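Local coordinates for IroE-like serine hydrolase (PDB 3GFF), which probably hydrolyses ester bonds as a serine hydrolase of the esterase D family, with an alpha/beta-hydrolase fold, at residues L17-L22 with L118-K123; E24-V29 with V79-T84; V150-L155 with K195-A200; G190-K195 with K233-M238. One frame throughout, in Å; residues are numbered along the deposited sequence.

Interaction 1 (L17-L22 with L118-K123)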
loop_
_atom_site.group_PDB
_atom_site.type_symbol
_atom_site.label_atom_id
_atom_site.label_comp_id
_atom_site.label_asym_id
_atom_site.label_seq_id
_atom_site.Cartn_x
_atom_site.Cartn_y
_atom_site.Cartn_z
ATOM N N LEU A 17 3.164 7.252 -28.157
ATOM C CA LEU A 17 2.887 8.522 -28.776
ATOM C C LEU A 17 4.195 9.089 -29.350
ATOM O O LEU A 17 5.228 9.159 -28.648
ATOM C CB LEU A 17 2.319 9.440 -27.686
ATOM C CG LEU A 17 1.701 10.786 -28.013
ATOM C CD1 LEU A 17 0.992 11.335 -26.792
ATOM C CD2 LEU A 17 2.776 11.736 -28.481
ATOM N N GLU A 18 4.162 9.494 -30.610
ATOM C CA GLU A 18 5.322 10.144 -31.224
ATOM C C GLU A 18 5.302 11.587 -30.752
ATOM O O GLU A 18 4.414 12.321 -31.132
ATOM C CB GLU A 18 5.276 10.087 -32.751
ATOM C CG GLU A 18 5.439 8.698 -33.341
ATOM C CD GLU A 18 6.688 7.960 -32.833
ATOM O OE1 GLU A 18 7.832 8.295 -33.260
ATOM O OE2 GLU A 18 6.518 7.021 -32.019
ATOM N N SER A 19 6.254 11.986 -29.901
ATOM C CA SER A 19 6.311 13.363 -29.420
ATOM C C SER A 19 7.039 14.212 -30.427
ATOM O O SER A 19 8.222 14.030 -30.637
ATOM C CB SER A 19 7.025 13.500 -28.069
ATOM O OG SER A 19 7.105 14.867 -27.686
ATOM N N ARG A 20 6.301 15.112 -31.072
ATOM C CA ARG A 20 6.878 16.103 -31.981
ATOM C C ARG A 20 7.731 17.116 -31.193
ATOM O O ARG A 20 8.771 17.553 -31.666
ATOM C CB ARG A 20 5.733 16.839 -32.637
ATOM C CG ARG A 20 4.713 15.898 -33.275
ATOM C CD ARG A 20 4.706 15.990 -34.684
ATOM N NE ARG A 20 4.264 17.327 -35.008
ATOM C CZ ARG A 20 4.295 17.836 -36.226
ATOM N NH1 ARG A 20 4.713 17.102 -37.275
ATOM N NH2 ARG A 20 3.899 19.082 -36.405
ATOM N N LEU A 21 7.225 17.503 -30.012
ATOM C CA LEU A 21 7.905 18.391 -29.070
ATOM C C LEU A 21 9.238 17.833 -28.563
ATOM O O LEU A 21 10.222 18.534 -28.568
ATOM C CB LEU A 21 7.031 18.631 -27.819
ATOM C CG LEU A 21 6.198 19.903 -27.800
ATOM C CD1 LEU A 21 5.136 19.895 -26.707
ATOM C CD2 LEU A 21 7.194 21.070 -27.619
ATOM N N LEU A 22 9.219 16.595 -28.063
ATOM C CA LEU A 22 10.413 15.934 -27.545
ATOM C C LEU A 22 11.247 15.230 -28.654
ATOM O O LEU A 22 12.372 14.799 -28.399
ATOM C CB LEU A 22 10.038 14.983 -26.372
ATOM C CG LEU A 22 9.442 15.705 -25.142
ATOM C CD1 LEU A 22 9.039 14.785 -23.985
ATOM C CD2 LEU A 22 10.435 16.773 -24.646
ATOM N N LEU A 118 6.555 19.056 -19.472
ATOM C CA LEU A 118 5.201 19.465 -19.103
ATOM C C LEU A 118 4.426 19.877 -20.369
ATOM O O LEU A 118 3.232 19.588 -20.513
ATOM C CB LEU A 118 5.213 20.603 -18.072
ATOM C CG LEU A 118 5.484 20.139 -16.636
ATOM C CD1 LEU A 118 5.984 21.300 -15.744
ATOM C CD2 LEU A 118 4.197 19.428 -16.079
ATOM N N ASP A 119 5.097 20.568 -21.286
ATOM C CA ASP A 119 4.460 20.947 -22.556
ATOM C C ASP A 119 4.043 19.694 -23.311
ATOM O O ASP A 119 2.962 19.641 -23.923
ATOM C CB ASP A 119 5.401 21.769 -23.410
ATOM C CG ASP A 119 5.619 23.171 -22.863
ATOM O OD1 ASP A 119 4.851 23.659 -22.009
ATOM O OD2 ASP A 119 6.585 23.776 -23.287
ATOM N N PHE A 120 4.904 18.682 -23.290
ATOM C CA PHE A 120 4.587 17.363 -23.875
ATOM C C PHE A 120 3.278 16.784 -23.317
ATOM O O PHE A 120 2.452 16.260 -24.054
ATOM C CB PHE A 120 5.749 16.375 -23.697
ATOM C CG PHE A 120 5.299 14.909 -23.581
ATOM C CD1 PHE A 120 4.801 14.215 -24.681
ATOM C CD2 PHE A 120 5.392 14.228 -22.352
ATOM C CE1 PHE A 120 4.389 12.866 -24.574
ATOM C CE2 PHE A 120 4.941 12.873 -22.225
ATOM C CZ PHE A 120 4.441 12.213 -23.350
ATOM N N ILE A 121 3.097 16.897 -22.011
ATOM C CA ILE A 121 1.893 16.401 -21.354
ATOM C C ILE A 121 0.667 17.205 -21.810
ATOM O O ILE A 121 -0.328 16.629 -22.233
ATOM C CB ILE A 121 2.030 16.406 -19.807
ATOM C CG1 ILE A 121 3.103 15.402 -19.364
ATOM C CG2 ILE A 121 0.641 16.122 -19.113
ATOM C CD1 ILE A 121 3.446 15.466 -17.884
ATOM N N GLU A 122 0.759 18.529 -21.773
ATOM C CA GLU A 122 -0.387 19.366 -22.117
ATOM C C GLU A 122 -0.719 19.469 -23.569
ATOM O O GLU A 122 -1.898 19.585 -23.917
ATOM C CB GLU A 122 -0.213 20.787 -21.555
ATOM C CG GLU A 122 -0.223 20.802 -20.040
ATOM C CD GLU A 122 -0.386 22.170 -19.450
ATOM O OE1 GLU A 122 0.582 22.949 -19.388
ATOM O OE2 GLU A 122 -1.489 22.449 -18.975
ATOM N N LYS A 123 0.315 19.469 -24.411
ATOM C CA LYS A 123 0.124 19.701 -25.822
ATOM C C LYS A 123 -0.040 18.406 -26.613
ATOM O O LYS A 123 -0.695 18.416 -27.632
ATOM C CB LYS A 123 1.255 20.573 -26.388
ATOM C CG LYS A 123 1.370 21.945 -25.721
ATOM C CD LYS A 123 0.210 22.867 -26.072
ATOM C CE LYS A 123 0.483 24.340 -25.601
ATOM N NZ LYS A 123 -0.632 25.295 -25.965
#
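Leu-21 and Phe-120 bring the two backbones closest, with 6.2 Å between their CA atoms, where the turn after strand 12-19 passes helix 114-132. The contact lies at the outer strand of the central sheet of an alpha/beta-hydrolase fold. It is mostly apolar, and no hydrogen bond crosses between the segments. Phe-120 carries most of it. Its CG stands anti to the backbone N (chi1 150°, well off the ideal 180°), and the ring reaches from the helix toward the end of the strand. Leu-22 crosses this side chain at about a right angle. Its CD1 lies 3.7 Å from Phe-120 CB and also touches the near end of the ring. Leu-17 approaches further out along the ring, with its CD1 4.3 Å from Phe-120 CE1. Between them stands Ser-19, whose OG is 3.8 Å from Phe-120 CD1. That hydroxyl has polar work as well. It accepts a bond from the backbone N of Leu-22 (N to OG 2.8 Å, 162° at the hydrogen), which makes an ST motif and fixes the turn. Ser-19 OG is also hydrogen-bonded to Glu-124, one residue beyond the helix segment, and the same carboxylate takes the N-H of Leu-21. The turn is therefore tied to the helix by Glu-124 as well as by packing. Leu-21 covers the helix backbone beside Phe-120. Its CD1 sits 3.5 Å from Asp-119 O and 3.8 Å from Asp-119 CB, and it also touches Lys-123 CB at 4.0 Å.

Interaction 2 (E24-V29 with V79-T84)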
loop_
_atom_site.group_PDB
_atom_site.type_symbol
_atom_site.label_atom_id
_atom_site.label_comp_id
_atom_site.label_asym_id
_atom_site.label_seq_id
_atom_site.Cartn_x
_atom_site.Cartn_y
_atom_site.Cartn_z
ATOM N N GLU A 24 10.913 12.357 -30.090
ATOM C CA GLU A 24 11.122 10.946 -29.742
ATOM C C GLU A 24 9.792 10.245 -29.563
ATOM O O GLU A 24 8.739 10.871 -29.496
ATOM C CB GLU A 24 11.947 10.817 -28.435
ATOM C CG GLU A 24 11.304 11.476 -27.230
ATOM C CD GLU A 24 12.190 11.531 -25.966
ATOM O OE1 GLU A 24 13.423 11.356 -26.044
ATOM O OE2 GLU A 24 11.647 11.807 -24.885
ATOM N N THR A 25 9.867 8.927 -29.490
ATOM C CA THR A 25 8.739 8.089 -29.159
ATOM C C THR A 25 8.629 8.096 -27.645
ATOM O O THR A 25 9.635 7.953 -26.946
ATOM C CB THR A 25 8.998 6.648 -29.583
ATOM O OG1 THR A 25 9.316 6.635 -30.973
ATOM C CG2 THR A 25 7.757 5.760 -29.319
ATOM N N ARG A 26 7.414 8.299 -27.152
ATOM C CA ARG A 26 7.133 8.276 -25.749
ATOM C C ARG A 26 6.176 7.119 -25.437
ATOM O O ARG A 26 5.166 6.965 -26.091
ATOM C CB ARG A 26 6.551 9.627 -25.284
ATOM C CG ARG A 26 7.582 10.685 -24.925
ATOM C CD ARG A 26 8.561 10.081 -23.912
ATOM N NE ARG A 26 9.273 11.052 -23.113
ATOM C CZ ARG A 26 9.232 11.167 -21.792
ATOM N NH1 ARG A 26 8.570 10.342 -21.016
ATOM N NH2 ARG A 26 9.935 12.114 -21.225
ATOM N N GLU A 27 6.522 6.309 -24.438
ATOM C CA GLU A 27 5.685 5.202 -23.992
ATOM C C GLU A 27 4.961 5.530 -22.698
ATOM O O GLU A 27 5.423 6.330 -21.847
ATOM C CB GLU A 27 6.507 3.911 -23.823
ATOM C CG GLU A 27 6.989 3.363 -25.145
ATOM C CD GLU A 27 7.858 2.122 -25.010
ATOM O OE1 GLU A 27 8.471 1.884 -23.940
ATOM O OE2 GLU A 27 7.938 1.383 -26.010
ATOM N N TYR A 28 3.788 4.937 -22.581
ATOM C CA TYR A 28 2.971 5.101 -21.401
ATOM C C TYR A 28 1.990 3.943 -21.254
ATOM O O TYR A 28 1.731 3.205 -22.204
ATOM C CB TYR A 28 2.260 6.459 -21.418
ATOM C CG TYR A 28 1.217 6.664 -22.480
ATOM C CD1 TYR A 28 1.561 7.154 -23.725
ATOM C CD2 TYR A 28 -0.119 6.409 -22.223
ATOM C CE1 TYR A 28 0.606 7.389 -24.680
ATOM C CE2 TYR A 28 -1.077 6.636 -23.169
ATOM C CZ TYR A 28 -0.717 7.141 -24.394
ATOM O OH TYR A 28 -1.656 7.341 -25.373
ATOM N N VAL A 29 1.450 3.801 -20.051
ATOM C CA VAL A 29 0.493 2.753 -19.715
ATOM C C VAL A 29 -0.793 3.368 -19.143
ATOM O O VAL A 29 -0.748 4.373 -18.454
ATOM C CB VAL A 29 1.084 1.747 -18.681
ATOM C CG1 VAL A 29 2.060 0.785 -19.330
ATOM C CG2 VAL A 29 1.742 2.500 -17.505
ATOM N N VAL A 79 -2.845 6.953 -15.599
ATOM C CA VAL A 79 -1.882 7.076 -16.676
ATOM C C VAL A 79 -0.463 7.062 -16.092
ATOM O O VAL A 79 -0.129 7.933 -15.326
ATOM C CB VAL A 79 -2.087 8.366 -17.495
ATOM C CG1 VAL A 79 -1.019 8.460 -18.602
ATOM C CG2 VAL A 79 -3.445 8.336 -18.127
ATOM N N GLY A 80 0.333 6.042 -16.433
ATOM C CA GLY A 80 1.743 5.943 -16.020
ATOM C C GLY A 80 2.652 6.386 -17.165
ATOM O O GLY A 80 2.589 5.840 -18.271
ATOM N N ILE A 81 3.500 7.377 -16.914
ATOM C CA ILE A 81 4.374 7.903 -17.966
ATOM C C ILE A 81 5.791 7.338 -17.830
ATOM O O ILE A 81 6.432 7.487 -16.802
ATOM C CB ILE A 81 4.376 9.469 -17.965
ATOM C CG1 ILE A 81 2.948 9.991 -17.971
ATOM C CG2 ILE A 81 5.141 10.064 -19.196
ATOM C CD1 ILE A 81 2.862 11.483 -17.847
ATOM N N HIS A 82 6.292 6.668 -18.861
ATOM C CA HIS A 82 7.632 6.140 -18.754
ATOM C C HIS A 82 8.625 7.213 -19.096
ATOM O O HIS A 82 8.305 8.136 -19.828
ATOM C CB HIS A 82 7.891 4.944 -19.657
ATOM C CG HIS A 82 7.008 3.792 -19.372
ATOM N ND1 HIS A 82 7.008 2.659 -20.144
ATOM C CD2 HIS A 82 6.047 3.618 -18.432
ATOM C CE1 HIS A 82 6.117 1.807 -19.662
ATOM N NE2 HIS A 82 5.516 2.369 -18.626
ATOM N N ASN A 83 9.827 7.053 -18.551
ATOM C CA ASN A 83 10.946 7.911 -18.824
ATOM C C ASN A 83 11.798 7.461 -20.012
ATOM O O ASN A 83 11.828 6.290 -20.409
ATOM C CB ASN A 83 11.871 7.958 -17.608
ATOM C CG ASN A 83 11.360 8.848 -16.530
ATOM O OD1 ASN A 83 11.047 10.002 -16.783
ATOM N ND2 ASN A 83 11.325 8.350 -15.316
ATOM N N THR A 84 12.469 8.443 -20.594
ATOM C CA THR A 84 13.501 8.185 -21.578
ATOM C C THR A 84 14.709 8.863 -20.876
ATOM O O THR A 84 15.467 8.200 -20.163
ATOM C CB THR A 84 13.143 8.774 -22.924
ATOM O OG1 THR A 84 13.069 10.191 -22.818
ATOM C CG2 THR A 84 11.788 8.219 -23.419
#
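The guanidinium of Arg-26 has the methyl CG2 of Thr-84 over one face and the carbonyl O of His-82 at its edge. The approach of NH1 to this oxygen is too short and badly angled, so it is doubtful as a bond. The group is held instead through NE, which forms a salt bridge with Glu-24 OE2 (3.1 Å), and through NH2, which pairs with Asp-89. Glu-24 OE2 also accepts from Thr-84 OG1 at 3.0 Å. Both donors reach this oxygen from the same face of the carboxylate, and Thr-84 OG1 lies 37° out of its plane. Arg-88 adds a further salt bridge to OE2. The imidazole of His-82 crosses Val-29 at about a right angle, with NE2 3.9 Å from Val-29 CG1. Its plane is turned 82° from the Glu-27 carboxylate, whose salt-bridge partner is Arg-16.

These side chains flank an antiparallel pair in the central sheet of the alpha/beta-hydrolase fold. Val-29 and Gly-80 form a hydrogen-bonded pair: Val-29 N donates to Gly-80 O (2.9 Å), and Gly-80 N to Val-29 O (2.8 Å). Tyr-28 and Ile-81 form the adjacent non-hydrogen-bonded pair. Beyond it, His-82 N bonds to Glu-27 O at 3.1 Å. Tyr-28 and Ile-81 lie on the face covered by helix 114-132. CG of Tyr-28 sits between the backbone N and the carbonyl carbon (chi1 67°). One ring atom, Tyr-28 CD2, stays 4.3 Å from Val-79 CG1 while the rest of the ring leads away.

Interaction 3 (V150-L155 with K195-A200)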
loop_
_atom_site.group_PDB
_atom_site.type_symbol
_atom_site.label_atom_id
_atom_site.label_comp_id
_atom_site.label_asym_id
_atom_site.label_seq_id
_atom_site.Cartn_x
_atom_site.Cartn_y
_atom_site.Cartn_z
ATOM N N VAL A 150 8.701 18.023 -10.923
ATOM C CA VAL A 150 7.793 18.262 -12.054
ATOM C C VAL A 150 6.473 18.834 -11.509
ATOM O O VAL A 150 5.925 19.806 -12.055
ATOM C CB VAL A 150 7.518 16.993 -12.848
ATOM C CG1 VAL A 150 6.459 17.268 -13.927
ATOM C CG2 VAL A 150 8.801 16.418 -13.445
ATOM N N ALA A 151 5.960 18.210 -10.444
ATOM C CA ALA A 151 4.767 18.704 -9.726
ATOM C C ALA A 151 4.996 20.144 -9.300
ATOM O O ALA A 151 4.176 20.999 -9.590
ATOM C CB ALA A 151 4.440 17.832 -8.514
HETATM N N MSE A 152 6.140 20.430 -8.669
HETATM C CA MSE A 152 6.428 21.799 -8.190
HETATM C C MSE A 152 6.443 22.809 -9.317
HETATM O O MSE A 152 5.910 23.898 -9.167
HETATM C CB MSE A 152 7.771 21.867 -7.442
HETATM C CG MSE A 152 7.820 21.104 -6.100
HETATM SE SE MSE A 152 6.275 21.477 -4.932
HETATM C CE MSE A 152 6.782 20.610 -3.335
ATOM N N GLU A 153 7.083 22.451 -10.433
ATOM C CA GLU A 153 7.197 23.334 -11.598
ATOM C C GLU A 153 5.826 23.559 -12.296
ATOM O O GLU A 153 5.491 24.659 -12.711
ATOM C CB GLU A 153 8.261 22.773 -12.539
ATOM C CG GLU A 153 8.657 23.674 -13.684
ATOM C CD GLU A 153 9.313 24.975 -13.241
ATOM O OE1 GLU A 153 9.519 25.207 -12.015
ATOM O OE2 GLU A 153 9.604 25.768 -14.127
ATOM N N ALA A 154 5.013 22.518 -12.370
ATOM C CA ALA A 154 3.662 22.615 -12.913
ATOM C C ALA A 154 2.905 23.653 -12.077
ATOM O O ALA A 154 2.313 24.575 -12.631
ATOM C CB ALA A 154 2.959 21.235 -12.880
ATOM N N LEU A 155 2.969 23.519 -10.747
ATOM C CA LEU A 155 2.361 24.493 -9.850
ATOM C C LEU A 155 3.046 25.838 -10.065
ATOM O O LEU A 155 2.387 26.819 -10.388
ATOM C CB LEU A 155 2.419 24.027 -8.373
ATOM C CG LEU A 155 1.661 24.788 -7.251
ATOM C CD1 LEU A 155 0.147 24.644 -7.340
ATOM C CD2 LEU A 155 2.135 24.307 -5.823
ATOM N N LYS A 195 -5.957 25.539 -6.443
ATOM C CA LYS A 195 -5.041 24.442 -6.573
ATOM C C LYS A 195 -4.959 23.680 -5.267
ATOM O O LYS A 195 -5.440 24.146 -4.227
ATOM C CB LYS A 195 -3.673 24.969 -6.995
ATOM C CG LYS A 195 -3.701 25.793 -8.289
ATOM C CD LYS A 195 -4.002 24.922 -9.492
ATOM C CE LYS A 195 -4.026 25.699 -10.769
ATOM N NZ LYS A 195 -4.154 24.803 -11.937
ATOM N N GLN A 196 -4.414 22.474 -5.373
ATOM C CA GLN A 196 -4.168 21.555 -4.253
ATOM C C GLN A 196 -2.784 20.929 -4.357
ATOM O O GLN A 196 -2.357 20.544 -5.425
ATOM C CB GLN A 196 -5.253 20.473 -4.155
ATOM C CG GLN A 196 -6.589 21.025 -3.544
ATOM C CD GLN A 196 -7.729 20.004 -3.574
ATOM O OE1 GLN A 196 -8.448 19.909 -4.550
ATOM N NE2 GLN A 196 -7.933 19.301 -2.485
ATOM N N LEU A 197 -2.094 20.872 -3.223
ATOM C CA LEU A 197 -0.768 20.303 -3.103
ATOM C C LEU A 197 -0.716 19.459 -1.825
ATOM O O LEU A 197 -1.156 19.896 -0.756
ATOM C CB LEU A 197 0.315 21.393 -3.014
ATOM C CG LEU A 197 1.731 20.862 -2.694
ATOM C CD1 LEU A 197 2.331 20.026 -3.847
ATOM C CD2 LEU A 197 2.641 22.011 -2.338
ATOM N N PHE A 198 -0.216 18.242 -1.960
ATOM C CA PHE A 198 0.052 17.357 -0.814
ATOM C C PHE A 198 1.515 17.047 -0.883
ATOM O O PHE A 198 2.016 16.657 -1.952
ATOM C CB PHE A 198 -0.772 16.060 -0.884
ATOM C CG PHE A 198 -0.352 15.003 0.130
ATOM C CD1 PHE A 198 -0.880 14.999 1.410
ATOM C CD2 PHE A 198 0.548 14.010 -0.227
ATOM C CE1 PHE A 198 -0.515 14.040 2.336
ATOM C CE2 PHE A 198 0.918 13.045 0.678
ATOM C CZ PHE A 198 0.389 13.066 1.977
HETATM N N MSE A 199 2.232 17.232 0.220
HETATM C CA MSE A 199 3.643 16.825 0.298
HETATM C C MSE A 199 3.844 15.661 1.272
HETATM O O MSE A 199 3.371 15.705 2.423
HETATM C CB MSE A 199 4.541 17.988 0.762
HETATM C CG MSE A 199 4.685 19.097 -0.235
HETATM SE SE MSE A 199 5.664 20.595 0.472
HETATM C CE MSE A 199 7.363 19.688 0.894
ATOM N N ALA A 200 4.555 14.624 0.826
ATOM C CA ALA A 200 4.955 13.519 1.711
ATOM C C ALA A 200 6.407 13.842 1.984
ATOM O O ALA A 200 7.132 14.210 1.052
ATOM C CB ALA A 200 4.841 12.129 1.028
#
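This is a buried, wholly apolar contact in which helix 146-156 packs on one face of the central sheet, against strand 195-201. The axes of the two short segments approach to 10.6 Å, and the helix runs roughly antiparallel to the strand, with 156° between their directions. Side chains bridge this gap, and no hydrogen bond crosses it. Two residues one helical turn apart, Met-152 and Leu-155, supply the helix side. Both methionines of the contact are selenomethionines. The chain of Met-152 bends at chi2 (-48°), which carries its terminal methyl toward the strand. There CE lies 4.0 Å from Met-199 SE, and the two side chains cross at about a right angle. Further back along the same side chain, Met-152 SE is 4.3 Å from Leu-197 CD1. Leu-155 presents both of its methyls. Its CD2 meets Leu-197 CD2 at 4.2 Å, while CD1 rests 3.8 Å from Lys-195 CB. Leu-155 and Lys-195 run alongside each other, pointing opposite ways. The lysine offers only the aliphatic start of its chain here; its NZ is hydrogen-bonded to the carbonyl O of Phe-162. Lys-195, Leu-197 and Met-199 thus provide the sheet surface. Phe-223 of helix 215-230 touches both Met-152 and Met-199. Helix 146-156 follows strand 138-144 through Ser-145. The Gly-143, Ser-145 and Gly-147 pattern there is consistent with a nucleophile elbow, and a helix packed on the sheet directly after this turn is characteristic of alpha/beta-hydrolases.

Interaction 4 (G190-K195 with K233-M238)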
loop_
_atom_site.group_PDB
_atom_site.type_symbol
_atom_site.label_atom_id
_atom_site.label_comp_id
_atom_site.label_asym_id
_atom_site.label_seq_id
_atom_site.Cartn_x
_atom_site.Cartn_y
_atom_site.Cartn_z
ATOM N N GLY A 190 1.629 33.870 -4.402
ATOM C CA GLY A 190 0.355 33.209 -4.126
ATOM C C GLY A 190 -0.759 33.361 -5.133
ATOM O O GLY A 190 -0.528 33.260 -6.330
ATOM N N ASP A 191 -1.969 33.614 -4.630
ATOM C CA ASP A 191 -3.183 33.704 -5.452
ATOM C C ASP A 191 -3.277 32.575 -6.445
ATOM O O ASP A 191 -3.456 32.782 -7.636
ATOM C CB ASP A 191 -3.310 35.079 -6.143
ATOM C CG ASP A 191 -3.506 36.193 -5.164
ATOM O OD1 ASP A 191 -4.002 35.896 -4.063
ATOM O OD2 ASP A 191 -3.172 37.363 -5.482
ATOM N N PHE A 192 -3.177 31.346 -5.955
ATOM C CA PHE A 192 -3.318 30.191 -6.847
ATOM C C PHE A 192 -4.759 30.053 -7.320
ATOM O O PHE A 192 -5.689 30.463 -6.635
ATOM C CB PHE A 192 -2.863 28.919 -6.139
ATOM C CG PHE A 192 -1.408 28.898 -5.877
ATOM C CD1 PHE A 192 -0.536 28.462 -6.855
ATOM C CD2 PHE A 192 -0.904 29.338 -4.681
ATOM C CE1 PHE A 192 0.826 28.424 -6.629
ATOM C CE2 PHE A 192 0.460 29.327 -4.440
ATOM C CZ PHE A 192 1.327 28.856 -5.423
ATOM N N LYS A 193 -4.941 29.469 -8.500
ATOM C CA LYS A 193 -6.275 29.347 -9.056
ATOM C C LYS A 193 -6.938 28.017 -8.665
ATOM O O LYS A 193 -7.114 27.109 -9.479
ATOM C CB LYS A 193 -6.244 29.619 -10.569
ATOM C CG LYS A 193 -5.927 31.102 -10.892
ATOM C CD LYS A 193 -6.315 31.424 -12.296
ATOM C CE LYS A 193 -6.183 32.891 -12.669
ATOM N NZ LYS A 193 -4.810 33.319 -12.773
ATOM N N GLN A 194 -7.311 27.953 -7.384
ATOM C CA GLN A 194 -7.958 26.788 -6.749
ATOM C C GLN A 194 -7.160 25.524 -7.000
ATOM O O GLN A 194 -7.596 24.580 -7.689
ATOM C CB GLN A 194 -9.413 26.629 -7.211
ATOM C CG GLN A 194 -10.322 27.790 -6.887
ATOM C CD GLN A 194 -10.222 28.260 -5.436
ATOM O OE1 GLN A 194 -9.744 29.370 -5.177
ATOM N NE2 GLN A 194 -10.665 27.437 -4.498
ATOM N N LYS A 195 -5.957 25.539 -6.443
ATOM C CA LYS A 195 -5.041 24.442 -6.573
ATOM C C LYS A 195 -4.959 23.680 -5.267
ATOM O O LYS A 195 -5.440 24.146 -4.227
ATOM C CB LYS A 195 -3.673 24.969 -6.995
ATOM C CG LYS A 195 -3.701 25.793 -8.289
ATOM C CD LYS A 195 -4.002 24.922 -9.492
ATOM C CE LYS A 195 -4.026 25.699 -10.769
ATOM N NZ LYS A 195 -4.154 24.803 -11.937
ATOM N N LYS A 233 -3.253 32.258 -0.740
ATOM C CA LYS A 233 -4.662 32.194 -1.147
ATOM C C LYS A 233 -4.817 31.270 -2.363
ATOM O O LYS A 233 -3.918 31.166 -3.188
ATOM C CB LYS A 233 -5.221 33.610 -1.463
ATOM C CG LYS A 233 -5.261 34.623 -0.271
ATOM C CD LYS A 233 -5.992 34.025 0.936
ATOM C CE LYS A 233 -6.588 35.048 1.890
ATOM N NZ LYS A 233 -8.035 35.486 1.541
ATOM N N GLY A 234 -5.911 30.519 -2.388
ATOM C CA GLY A 234 -6.221 29.617 -3.471
ATOM C C GLY A 234 -5.548 28.271 -3.560
ATOM O O GLY A 234 -5.720 27.586 -4.566
ATOM N N LEU A 235 -4.763 27.910 -2.537
ATOM C CA LEU A 235 -4.078 26.638 -2.470
ATOM C C LEU A 235 -4.442 25.853 -1.205
ATOM O O LEU A 235 -4.191 26.326 -0.078
ATOM C CB LEU A 235 -2.564 26.833 -2.457
ATOM C CG LEU A 235 -1.677 25.580 -2.428
ATOM C CD1 LEU A 235 -1.629 24.840 -3.752
ATOM C CD2 LEU A 235 -0.245 25.988 -1.996
ATOM N N GLY A 236 -5.019 24.667 -1.409
ATOM C CA GLY A 236 -5.300 23.711 -0.318
ATOM C C GLY A 236 -4.004 22.922 -0.190
ATOM O O GLY A 236 -3.548 22.300 -1.149
ATOM N N PHE A 237 -3.388 22.976 0.979
ATOM C CA PHE A 237 -2.104 22.363 1.188
ATOM C C PHE A 237 -2.101 21.461 2.386
ATOM O O PHE A 237 -2.736 21.732 3.432
ATOM C CB PHE A 237 -1.038 23.453 1.398
ATOM C CG PHE A 237 0.315 22.920 1.829
ATOM C CD1 PHE A 237 1.080 22.160 0.957
ATOM C CD2 PHE A 237 0.841 23.225 3.075
ATOM C CE1 PHE A 237 2.290 21.652 1.354
ATOM C CE2 PHE A 237 2.079 22.745 3.470
ATOM C CZ PHE A 237 2.801 21.954 2.625
HETATM N N MSE A 238 -1.411 20.356 2.237
HETATM C CA MSE A 238 -1.127 19.595 3.433
HETATM C C MSE A 238 0.110 18.717 3.254
HETATM O O MSE A 238 0.392 18.267 2.156
HETATM C CB MSE A 238 -2.411 18.934 3.923
HETATM C CG MSE A 238 -2.691 17.579 3.582
HETATM SE SE MSE A 238 -2.462 16.594 5.183
HETATM C CE MSE A 238 -2.789 18.001 6.488
HETATM O O HOH W 1 -1.768 34.496 -1.755
#
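Phe-192 and Lys-195 are the two points at which the 190-195 loop is hydrogen-bonded to the backbone of 233-238. Phe-192 N donates to Lys-233 O at 2.9 Å. Lys-195 N then donates to Gly-234 O at 2.8 Å. Lys-195 O in turn accepts from Gly-236 N at 2.9 Å. The last two bonds flank Leu-235, which forms a parallel bridge with Lys-195. CA-H...O contacts add to these. Gly-234, which has positive phi, brings its CA to 3.3 Å from Phe-192 O. Leu-235 CA makes a second such contact with Lys-195 O. One water bridges the two backbones, accepting from both Asp-191 N and Lys-233 N.

The apolar part is made by Phe-192 and Leu-235, which lie side by side and point the same way. Ring atom Phe-192 CD2 is 3.7 Å from Leu-235 CB, and the carbonyl O of Lys-233 sits at the ring edge. CG of Leu-235 is anti to the backbone N (chi1 -178°). This places its CD1 3.8 Å from Lys-195 CB and its CD2 beside Phe-192 CE2.

Arg-186, from helix 178-189, makes a cation-pi contact with Phe-192 and bonds to Gly-190 O. Gln-194 NE2 is hydrogen-bonded to the backbone O of Glu-289 in helix 277-291. Phe-192 and Leu-235 both touch Leu-155 of helix 146-156. Leu-227 of helix 215-230 also packs on Leu-235, where strand 195-201 starts beside edge strand 235-241.

In the fold
All four interactions reach one eight-stranded mixed sheet. Interactions 1 and 2 lie at its 12-19 edge, with centres about 10 Å apart. They join through the pairing of strands 12-19 and 24-31 and through Phe-120 on Arg-26. Interactions 3 and 4 lie toward the 235-241 edge, also about 10 Å apart, and share Lys-195. Interaction 2 is nested within the loop closed by interaction 1. Interactions 3 and 4 come later and interleave. The centres of 2 and 4 are about 29 Å apart. Leu-118 packs on helix 146-156, linking interactions 1 and 3. That helix follows Ser-145, the likely nucleophile of a possible Ser-145, His-247 and Asp-169 triad.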